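Local structure of DNA/RNA-binding protein Alba (Thermoplasma volcanium, 4Z9E) at residues A48-T51 with R52-I56; L19-V22 with T23-N27; K12-M15 with N16-A20. The protein probably binds double-stranded DNA tightly but without sequence specificity, and takes part in compacting it. All blocks are in the same frame, centred on the assembly; numbering follows the deposited sequence.

Contact 1. Residues A48-T51 with R52-I56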
ATOM      1  N   ALA A  48      -2.130 -10.306   0.529  1.00 45.36           N
ATOM      2  CA  ALA A  48      -3.585 -10.152   0.607  1.00 49.09           C
ATOM      3  C   ALA A  48      -4.275 -10.404  -0.714  1.00 50.27           C
ATOM      4  O   ALA A  48      -5.412 -10.847  -0.731  1.00 54.05           O
ATOM      5  CB  ALA A  48      -3.976  -8.768   1.129  1.00 46.00           C
ATOM      6  N   GLU A  49      -3.623 -10.082  -1.817  1.00 47.51           N
ATOM      7  CA  GLU A  49      -4.286 -10.246  -3.102  1.00 52.59           C
ATOM      8  C   GLU A  49      -4.284 -11.701  -3.564  1.00 53.31           C
ATOM      9  O   GLU A  49      -5.268 -12.187  -4.110  1.00 52.66           O
ATOM     10  CB  GLU A  49      -3.685  -9.319  -4.146  1.00 52.12           C
ATOM     11  CG  GLU A  49      -4.191  -7.902  -3.993  1.00 52.96           C
ATOM     12  CD  GLU A  49      -5.568  -7.736  -4.614  1.00 57.81           C
ATOM     13  OE1 GLU A  49      -5.692  -8.009  -5.816  1.00 59.76           O
ATOM     14  OE2 GLU A  49      -6.537  -7.351  -3.924  1.00 61.96           O
ATOM     15  N   ILE A  50      -3.194 -12.402  -3.302  1.00 50.20           N
ATOM     16  CA  ILE A  50      -3.126 -13.819  -3.624  1.00 53.75           C
ATOM     17  C   ILE A  50      -4.158 -14.572  -2.805  1.00 53.40           C
ATOM     18  O   ILE A  50      -4.895 -15.429  -3.319  1.00 52.94           O
ATOM     19  CB  ILE A  50      -1.727 -14.386  -3.322  1.00 49.66           C
ATOM     20  CG1 ILE A  50      -0.742 -13.880  -4.347  1.00 50.41           C
ATOM     21  CG2 ILE A  50      -1.732 -15.897  -3.356  1.00 49.44           C
ATOM     22  CD1 ILE A  50       0.687 -13.966  -3.873  1.00 47.36           C
ATOM     23  N   THR A  51      -4.208 -14.223  -1.530  1.00 47.83           N
ATOM     24  CA  THR A  51      -5.118 -14.861  -0.608  1.00 52.39           C
ATOM     25  C   THR A  51      -6.551 -14.800  -1.123  1.00 51.96           C
ATOM     26  O   THR A  51      -7.246 -15.795  -1.146  1.00 58.25           O
ATOM     27  CB  THR A  51      -5.045 -14.200   0.783  1.00 51.21           C
ATOM     28  OG1 THR A  51      -3.803 -14.539   1.398  1.00 54.55           O
ATOM     29  CG2 THR A  51      -6.146 -14.692   1.666  1.00 48.53           C
ATOM     30  N   ARG A  52      -7.003 -13.630  -1.529  1.00 57.20           N
ATOM     31  CA  ARG A  52      -8.405 -13.498  -1.929  1.00 60.72           C
ATOM     32  C   ARG A  52      -8.701 -13.933  -3.372  1.00 55.20           C
ATOM     33  O   ARG A  52      -9.853 -14.033  -3.769  1.00 59.94           O
ATOM     34  CB  ARG A  52      -8.887 -12.082  -1.689  1.00 58.48           C
ATOM     35  CG  ARG A  52      -8.194 -11.078  -2.568  1.00 70.64           C
ATOM     36  CD  ARG A  52      -8.385  -9.695  -1.980  1.00 77.99           C
ATOM     37  NE  ARG A  52      -9.758  -9.261  -2.173  1.00 84.34           N
ATOM     38  CZ  ARG A  52     -10.184  -8.611  -3.251  1.00 87.75           C
ATOM     39  NH1 ARG A  52      -9.330  -8.302  -4.235  1.00 84.44           N
ATOM     40  NH2 ARG A  52     -11.464  -8.262  -3.336  1.00 94.34           N
ATOM     41  N   HIS A  53      -7.660 -14.198  -4.142  1.00 56.94           N
ATOM     42  CA  HIS A  53      -7.841 -14.688  -5.493  1.00 68.38           C
ATOM     43  C   HIS A  53      -7.811 -16.187  -5.559  1.00 70.71           C
ATOM     44  O   HIS A  53      -8.687 -16.819  -6.125  1.00 79.41           O
ATOM     45  CB  HIS A  53      -6.805 -14.058  -6.417  1.00 71.09           C
ATOM     46  CG  HIS A  53      -7.209 -12.693  -6.919  1.00 78.42           C
ATOM     47  ND1 HIS A  53      -7.724 -11.742  -6.104  1.00 81.24           N
ATOM     48  CD2 HIS A  53      -7.189 -12.146  -8.197  1.00 80.41           C
ATOM     49  CE1 HIS A  53      -8.009 -10.644  -6.818  1.00 77.45           C
ATOM     50  NE2 HIS A  53      -7.685 -10.889  -8.102  1.00 92.39           N
ATOM     51  N   LYS A  54      -6.807 -16.795  -4.964  1.00 74.19           N
ATOM     52  CA  LYS A  54      -6.710 -18.215  -5.106  1.00 71.16           C
ATOM     53  C   LYS A  54      -7.263 -18.974  -3.921  1.00 65.73           C
ATOM     54  O   LYS A  54      -7.839 -20.032  -4.119  1.00 74.76           O
ATOM     55  CB  LYS A  54      -5.283 -18.628  -5.438  1.00 73.35           C
ATOM     56  CG  LYS A  54      -4.853 -18.222  -6.843  1.00 76.39           C
ATOM     57  CD  LYS A  54      -3.436 -17.694  -6.796  1.00 81.98           C
ATOM     58  CE  LYS A  54      -2.940 -17.298  -8.171  1.00 87.85           C
ATOM     59  NZ  LYS A  54      -1.584 -16.709  -7.985  1.00 92.05           N
ATOM     60  N   PHE A  55      -7.143 -18.433  -2.710  1.00 61.08           N
ATOM     61  CA  PHE A  55      -7.268 -19.279  -1.514  1.00 56.00           C
ATOM     62  C   PHE A  55      -8.404 -19.051  -0.519  1.00 55.41           C
ATOM     63  O   PHE A  55      -8.879 -19.999   0.055  1.00 62.37           O
ATOM     64  CB  PHE A  55      -5.934 -19.362  -0.803  1.00 53.06           C
ATOM     65  CG  PHE A  55      -4.813 -19.789  -1.695  1.00 52.82           C
ATOM     66  CD1 PHE A  55      -4.659 -21.126  -2.051  1.00 54.72           C
ATOM     67  CD2 PHE A  55      -3.913 -18.862  -2.188  1.00 54.19           C
ATOM     68  CE1 PHE A  55      -3.618 -21.529  -2.876  1.00 51.38           C
ATOM     69  CE2 PHE A  55      -2.871 -19.256  -3.011  1.00 56.26           C
ATOM     70  CZ  PHE A  55      -2.723 -20.592  -3.357  1.00 57.76           C
ATOM     71  N   ILE A  56      -8.838 -17.820  -0.297  1.00 59.00           N
ATOM     72  CA  ILE A  56     -10.046 -17.583   0.484  1.00 54.63           C
ATOM     73  C   ILE A  56     -10.939 -16.703  -0.388  1.00 57.57           C
ATOM     74  O   ILE A  56     -11.010 -15.510  -0.177  1.00 61.83           O
ATOM     75  CB  ILE A  56      -9.749 -16.871   1.817  1.00 57.99           C
ATOM     76  CG1 ILE A  56      -8.571 -17.525   2.576  1.00 61.17           C
ATOM     77  CG2 ILE A  56     -11.001 -16.794   2.678  1.00 53.03           C
ATOM     78  CD1 ILE A  56      -8.884 -18.877   3.186  1.00 66.82           C
TER
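Ile-50 O accepts Lys-54 N at 2.9 Å, the usual alpha-helical bond, and also His-53 N, whereas Thr-51 O takes Ile-56 N at 2.7 Å, five residues on, as helix 41-55 of this Alba fold widens into a pi-type turn. Thr-51 O also accepts Phe-55 N, so two N-H groups share one oxygen. Glu-49 and Arg-52 run alongside each other and close a salt bridge, NH1 of Arg-52 to OE2 of Glu-49 at 3.0 Å. The bond is bent: NH1 comes to the syn side but tilted out of the carboxylate plane, and carboxylate and guanidinium are turned 40° apart. Arg-52 CG sits between its own N and carbonyl carbon (chi1 66°), which lays the chain over Ala-48 O, CG to O 3.3 Å. Both oxygens of Glu-49 have further partners: Tyr-61 OH at OE2 and Thr-68 OG1 of the second subunit at OE1, which should hold the carboxylate against rotation and ties this helix to the second subunit. Thr-51 OG1 bonds back to Val-47 O, while its CG2 lies 3.8 Å from Ile-56 CG1. Ile-50 CG2 meets the Phe-55 ring at its edge, in plane, 3.6 Å from CE2.

Contact 2. Residues L19-V22 with T23-N27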
ATOM      1  N   LEU A  19      -0.025 -18.644   3.668  1.00 52.19           N
ATOM      2  CA  LEU A  19      -0.323 -19.820   4.470  1.00 50.63           C
ATOM      3  C   LEU A  19      -0.725 -19.454   5.894  1.00 54.01           C
ATOM      4  O   LEU A  19      -1.728 -19.971   6.418  1.00 55.36           O
ATOM      5  CB  LEU A  19       0.875 -20.773   4.470  1.00 52.02           C
ATOM      6  CG  LEU A  19       0.689 -22.167   5.105  1.00 56.96           C
ATOM      7  CD1 LEU A  19      -0.461 -22.957   4.481  1.00 52.13           C
ATOM      8  CD2 LEU A  19       1.985 -22.950   5.013  1.00 49.36           C
ATOM      9  N   ALA A  20       0.053 -18.565   6.514  1.00 49.55           N
ATOM     10  CA  ALA A  20      -0.250 -18.062   7.845  1.00 46.39           C
ATOM     11  C   ALA A  20      -1.655 -17.473   7.934  1.00 51.83           C
ATOM     12  O   ALA A  20      -2.374 -17.683   8.912  1.00 54.53           O
ATOM     13  CB  ALA A  20       0.776 -17.016   8.222  1.00 50.02           C
ATOM     14  N   VAL A  21      -2.049 -16.750   6.888  1.00 55.64           N
ATOM     15  CA  VAL A  21      -3.371 -16.133   6.795  1.00 49.39           C
ATOM     16  C   VAL A  21      -4.427 -17.228   6.694  1.00 54.42           C
ATOM     17  O   VAL A  21      -5.406 -17.220   7.443  1.00 57.41           O
ATOM     18  CB  VAL A  21      -3.434 -15.160   5.570  1.00 53.83           C
ATOM     19  CG1 VAL A  21      -4.850 -14.726   5.226  1.00 51.80           C
ATOM     20  CG2 VAL A  21      -2.560 -13.935   5.798  1.00 46.99           C
ATOM     21  N   VAL A  22      -4.231 -18.182   5.779  1.00 59.80           N
ATOM     22  CA  VAL A  22      -5.230 -19.239   5.580  1.00 58.05           C
ATOM     23  C   VAL A  22      -5.377 -20.093   6.843  1.00 54.77           C
ATOM     24  O   VAL A  22      -6.475 -20.293   7.344  1.00 58.67           O
ATOM     25  CB  VAL A  22      -4.937 -20.106   4.339  1.00 58.38           C
ATOM     26  CG1 VAL A  22      -5.868 -21.314   4.308  1.00 55.21           C
ATOM     27  CG2 VAL A  22      -5.119 -19.270   3.080  1.00 61.27           C
ATOM     28  N   THR A  23      -4.261 -20.572   7.365  1.00 56.24           N
ATOM     29  CA  THR A  23      -4.260 -21.298   8.638  1.00 60.27           C
ATOM     30  C   THR A  23      -5.157 -20.658   9.681  1.00 62.60           C
ATOM     31  O   THR A  23      -5.991 -21.325  10.299  1.00 66.32           O
ATOM     32  CB  THR A  23      -2.848 -21.347   9.218  1.00 58.73           C
ATOM     33  OG1 THR A  23      -1.978 -21.890   8.232  1.00 63.06           O
ATOM     34  CG2 THR A  23      -2.789 -22.232  10.466  1.00 58.95           C
ATOM     35  N   GLN A  24      -4.983 -19.356   9.871  1.00 63.99           N
ATOM     36  CA  GLN A  24      -5.690 -18.663  10.924  1.00 64.58           C
ATOM     37  C   GLN A  24      -7.170 -18.480  10.662  1.00 64.44           C
ATOM     38  O   GLN A  24      -7.952 -18.513  11.602  1.00 68.91           O
ATOM     39  CB  GLN A  24      -4.966 -17.374  11.293  1.00 68.77           C
ATOM     40  CG  GLN A  24      -3.638 -17.713  11.970  1.00 78.51           C
ATOM     41  CD  GLN A  24      -2.847 -16.509  12.413  1.00 84.78           C
ATOM     42  OE1 GLN A  24      -3.393 -15.414  12.573  1.00 89.52           O
ATOM     43  NE2 GLN A  24      -1.544 -16.707  12.621  1.00 82.60           N
ATOM     44  N   PHE A  25      -7.564 -18.330   9.394  1.00 67.28           N
ATOM     45  CA  PHE A  25      -8.994 -18.341   9.039  1.00 67.10           C
ATOM     46  C   PHE A  25      -9.669 -19.694   9.310  1.00 69.44           C
ATOM     47  O   PHE A  25     -10.848 -19.752   9.657  1.00 73.97           O
ATOM     48  CB  PHE A  25      -9.199 -17.995   7.568  1.00 72.49           C
ATOM     49  CG  PHE A  25      -9.383 -16.533   7.304  1.00 74.89           C
ATOM     50  CD1 PHE A  25     -10.351 -15.802   7.984  1.00 76.02           C
ATOM     51  CD2 PHE A  25      -8.602 -15.890   6.349  1.00 70.09           C
ATOM     52  CE1 PHE A  25     -10.516 -14.454   7.733  1.00 74.49           C
ATOM     53  CE2 PHE A  25      -8.764 -14.547   6.094  1.00 60.74           C
ATOM     54  CZ  PHE A  25      -9.719 -13.829   6.782  1.00 69.01           C
ATOM     55  N   ASN A  26      -8.927 -20.778   9.122  1.00 68.10           N
ATOM     56  CA  ASN A  26      -9.458 -22.120   9.363  1.00 77.64           C
ATOM     57  C   ASN A  26      -9.366 -22.589  10.825  1.00 76.56           C
ATOM     58  O   ASN A  26      -9.597 -23.754  11.123  1.00 82.38           O
ATOM     59  CB  ASN A  26      -8.809 -23.134   8.410  1.00 81.35           C
ATOM     60  CG  ASN A  26      -9.159 -22.874   6.951  1.00 91.16           C
ATOM     61  OD1 ASN A  26     -10.202 -22.299   6.626  1.00 96.15           O
ATOM     62  ND2 ASN A  26      -8.276 -23.294   6.065  1.00 99.63           N
ATOM     63  N   ASN A  27      -8.981 -21.678  11.715  1.00 80.55           N
ATOM     64  CA  ASN A  27      -9.118 -21.853  13.158  1.00 77.05           C
ATOM     65  C   ASN A  27     -10.069 -20.789  13.632  1.00 83.47           C
ATOM     66  O   ASN A  27      -9.962 -20.304  14.762  1.00 82.40           O
ATOM     67  CB  ASN A  27      -7.781 -21.677  13.858  1.00 72.30           C
ATOM     68  CG  ASN A  27      -6.841 -22.823  13.588  1.00 81.08           C
ATOM     69  OD1 ASN A  27      -7.268 -23.928  13.248  1.00 78.73           O
ATOM     70  ND2 ASN A  27      -5.543 -22.572  13.752  1.00 81.92           N
TER
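Leu-19 O is gripped twice by Thr-23. Thr-23 N bonds Leu-19 O at 2.8 Å, and Thr-23 OG1 donates to the same Leu-19 O at 2.7 Å from above the carbonyl plane. That second bond depends on the side-chain rotation: OG1 lies opposite Thr-23's own carbonyl carbon (chi1 -54°), which swings it back over the preceding turn and gives the hydroxyl an acceptor on its own helix. Leu-19 CG passes 4.1 Å from Thr-23 OG1, the two side chains crossing at a slant.

The next three carbonyls are each met by the N-H four residues on. Ala-20 O takes Gln-24 N at 3.2 Å; Val-21 O takes Phe-25 N at 3.1 Å; Val-22 O takes Asn-26 N. Asn-26 N also makes a weak bond to Thr-23 O, at the point where the chain leaves helical geometry.

Around these bonds the side chains pair up four residues apart. Val-21 CG1 lies beside Phe-25, 4.0 Å from CE2, and Val-22 CG1 runs next to Asn-26 ND2 at 3.6 Å. Val-21 and Val-22 both also touch helix 41-55, through Thr-51 and Phe-55, and Phe-25 reaches Ile-56. This is the closing turn of helix 14-25, the helix of a beta-alpha-beta unit whose parallel strands are 6-8 and 31-37.

Contact 3. Residues K12-M15 with N16-A20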
ATOM      1  N   LYS A  12      10.659 -13.719   4.300  1.00 58.86           N
ATOM      2  CA  LYS A  12      10.301 -15.064   3.802  1.00 61.69           C
ATOM      3  C   LYS A  12       9.530 -15.043   2.457  1.00 61.77           C
ATOM      4  O   LYS A  12       8.961 -14.020   2.077  1.00 63.92           O
ATOM      5  CB  LYS A  12       9.463 -15.795   4.845  1.00 62.66           C
ATOM      6  CG  LYS A  12      10.195 -16.060   6.145  1.00 65.30           C
ATOM      7  CD  LYS A  12       9.269 -16.733   7.139  1.00 69.09           C
ATOM      8  CE  LYS A  12       9.988 -16.961   8.460  1.00 67.58           C
ATOM      9  NZ  LYS A  12       9.113 -17.742   9.370  1.00 76.04           N
ATOM     10  N   PRO A  13       9.539 -16.159   1.711  1.00 60.78           N
ATOM     11  CA  PRO A  13       8.717 -16.174   0.502  1.00 58.79           C
ATOM     12  C   PRO A  13       7.241 -15.922   0.768  1.00 54.56           C
ATOM     13  O   PRO A  13       6.700 -16.337   1.795  1.00 52.92           O
ATOM     14  CB  PRO A  13       8.960 -17.580  -0.045  1.00 59.46           C
ATOM     15  CG  PRO A  13      10.410 -17.797   0.273  1.00 56.70           C
ATOM     16  CD  PRO A  13      10.530 -17.255   1.682  1.00 61.31           C
ATOM     17  N   THR A  14       6.626 -15.219  -0.173  1.00 49.10           N
ATOM     18  CA  THR A  14       5.290 -14.682  -0.028  1.00 49.63           C
ATOM     19  C   THR A  14       4.262 -15.724   0.445  1.00 49.83           C
ATOM     20  O   THR A  14       3.385 -15.416   1.290  1.00 46.42           O
ATOM     21  CB  THR A  14       4.888 -14.016  -1.370  1.00 48.36           C
ATOM     22  OG1 THR A  14       5.822 -12.968  -1.629  1.00 51.31           O
ATOM     23  CG2 THR A  14       3.504 -13.403  -1.333  1.00 46.81           C
ATOM     24  N   MET A  15       4.388 -16.949  -0.074  1.00 47.87           N
ATOM     25  CA  MET A  15       3.399 -17.987   0.188  1.00 47.61           C
ATOM     26  C   MET A  15       3.381 -18.411   1.654  1.00 49.02           C
ATOM     27  O   MET A  15       2.338 -18.808   2.152  1.00 50.64           O
ATOM     28  CB  MET A  15       3.595 -19.179  -0.724  1.00 52.09           C
ATOM     29  CG  MET A  15       3.306 -18.871  -2.195  1.00 63.18           C
ATOM     30  SD  MET A  15       1.627 -18.296  -2.481  1.00 68.77           S
ATOM     31  CE  MET A  15       1.386 -18.793  -4.185  1.00 70.05           C
ATOM     32  N   ASN A  16       4.512 -18.298   2.349  1.00 44.58           N
ATOM     33  CA  ASN A  16       4.512 -18.484   3.812  1.00 52.67           C
ATOM     34  C   ASN A  16       3.478 -17.631   4.490  1.00 50.01           C
ATOM     35  O   ASN A  16       2.738 -18.098   5.359  1.00 53.37           O
ATOM     36  CB  ASN A  16       5.884 -18.185   4.433  1.00 49.73           C
ATOM     37  CG  ASN A  16       6.889 -19.228   4.085  1.00 52.34           C
ATOM     38  OD1 ASN A  16       6.964 -20.263   4.747  1.00 56.55           O
ATOM     39  ND2 ASN A  16       7.601 -19.020   2.993  1.00 54.81           N
ATOM     40  N   TYR A  17       3.420 -16.370   4.075  1.00 49.76           N
ATOM     41  CA  TYR A  17       2.508 -15.440   4.699  1.00 48.56           C
ATOM     42  C   TYR A  17       1.081 -15.727   4.280  1.00 49.04           C
ATOM     43  O   TYR A  17       0.162 -15.588   5.081  1.00 47.97           O
ATOM     44  CB  TYR A  17       2.951 -14.012   4.427  1.00 48.23           C
ATOM     45  CG  TYR A  17       4.354 -13.732   4.944  1.00 48.46           C
ATOM     46  CD1 TYR A  17       4.626 -13.698   6.317  1.00 47.18           C
ATOM     47  CD2 TYR A  17       5.409 -13.511   4.065  1.00 48.86           C
ATOM     48  CE1 TYR A  17       5.921 -13.458   6.789  1.00 47.93           C
ATOM     49  CE2 TYR A  17       6.705 -13.265   4.525  1.00 49.34           C
ATOM     50  CZ  TYR A  17       6.955 -13.230   5.878  1.00 49.77           C
ATOM     51  OH  TYR A  17       8.248 -12.962   6.301  1.00 57.34           O
ATOM     52  N   VAL A  18       0.895 -16.169   3.034  1.00 52.29           N
ATOM     53  CA  VAL A  18      -0.438 -16.524   2.565  1.00 48.11           C
ATOM     54  C   VAL A  18      -0.938 -17.719   3.383  1.00 51.37           C
ATOM     55  O   VAL A  18      -2.111 -17.788   3.772  1.00 50.77           O
ATOM     56  CB  VAL A  18      -0.442 -16.851   1.058  1.00 49.28           C
ATOM     57  CG1 VAL A  18      -1.819 -17.344   0.604  1.00 42.71           C
ATOM     58  CG2 VAL A  18      -0.038 -15.637   0.237  1.00 45.99           C
ATOM     59  N   LEU A  19      -0.025 -18.644   3.668  1.00 52.19           N
ATOM     60  CA  LEU A  19      -0.323 -19.820   4.470  1.00 50.63           C
ATOM     61  C   LEU A  19      -0.725 -19.454   5.894  1.00 54.01           C
ATOM     62  O   LEU A  19      -1.728 -19.971   6.418  1.00 55.36           O
ATOM     63  CB  LEU A  19       0.875 -20.773   4.470  1.00 52.02           C
ATOM     64  CG  LEU A  19       0.689 -22.167   5.105  1.00 56.96           C
ATOM     65  CD1 LEU A  19      -0.461 -22.957   4.481  1.00 52.13           C
ATOM     66  CD2 LEU A  19       1.985 -22.950   5.013  1.00 49.36           C
ATOM     67  N   ALA A  20       0.053 -18.565   6.514  1.00 49.55           N
ATOM     68  CA  ALA A  20      -0.250 -18.062   7.845  1.00 46.39           C
ATOM     69  C   ALA A  20      -1.655 -17.473   7.934  1.00 51.83           C
ATOM     70  O   ALA A  20      -2.374 -17.683   8.912  1.00 54.53           O
ATOM     71  CB  ALA A  20       0.776 -17.016   8.222  1.00 50.02           C
TER
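Asn-16 seizes Pro-13 O with two N-H groups, one from the backbone N at 3.0 Å and one from ND2 at 3.1 Å, reaching it from the same face of the carbonyl plane. Pro-13 O lies almost exactly in the plane of the Asn-16 side-chain amide, and ND2 sits beside the proline ring, 3.6 Å from Pro-13 CB.

Tyr-17 N makes a weak bond to Thr-14 O. The side chain, with CG opposite the carbonyl carbon (chi1 -59°), runs back along the helix start to Lys-12, crossing that side chain at about a right angle. Its OH accepts Lys-12 N at 3.2 Å, and Lys-12 O, itself bonded to Lys-43 NZ, lies at the ring edge, 3.4 Å from CE2. An alanine here takes away hydroxyl and ring, and would probably leave Lys-12 N without this bond and the 12-13 segment less firmly held to the helix.

Val-18 N bonds Thr-14 O, and Val-18 CG2 packs beside Met-15 SD at 4.2 Å. Leu-19 N follows on Met-15 O (2.8 Å), and Ala-20 N on Asn-16 O. Together they form the first two turns of helix 14-25, where the loop after strand 6-8 enters the beta-alpha-beta crossover.

In the fold
Contacts 3 and 2 cover the start and the end of helix 14-25, with centres about 11 Å apart and Leu-19 and Ala-20 in common. Contact 1 lies on the neighbouring helix 41-55, its centre about 12 Å from each of the others, and packs on both. Thr-51 joins all three: OG1 lies 3.5 Å from Val-18 CG1 of contact 3, and CG2 lies 3.8 Å from Val-21 CG1 of contact 2. Ile-50 CD1 reaches Thr-14 CG2 at 3.8 Å, and Ile-56 CD1 meets Val-22 CG2 at 3.8 Å. Contact 1 alone touches the second subunit. Lys-11, a predicted N6-acetylation site that is unmodified in this model, directly precedes contact 3.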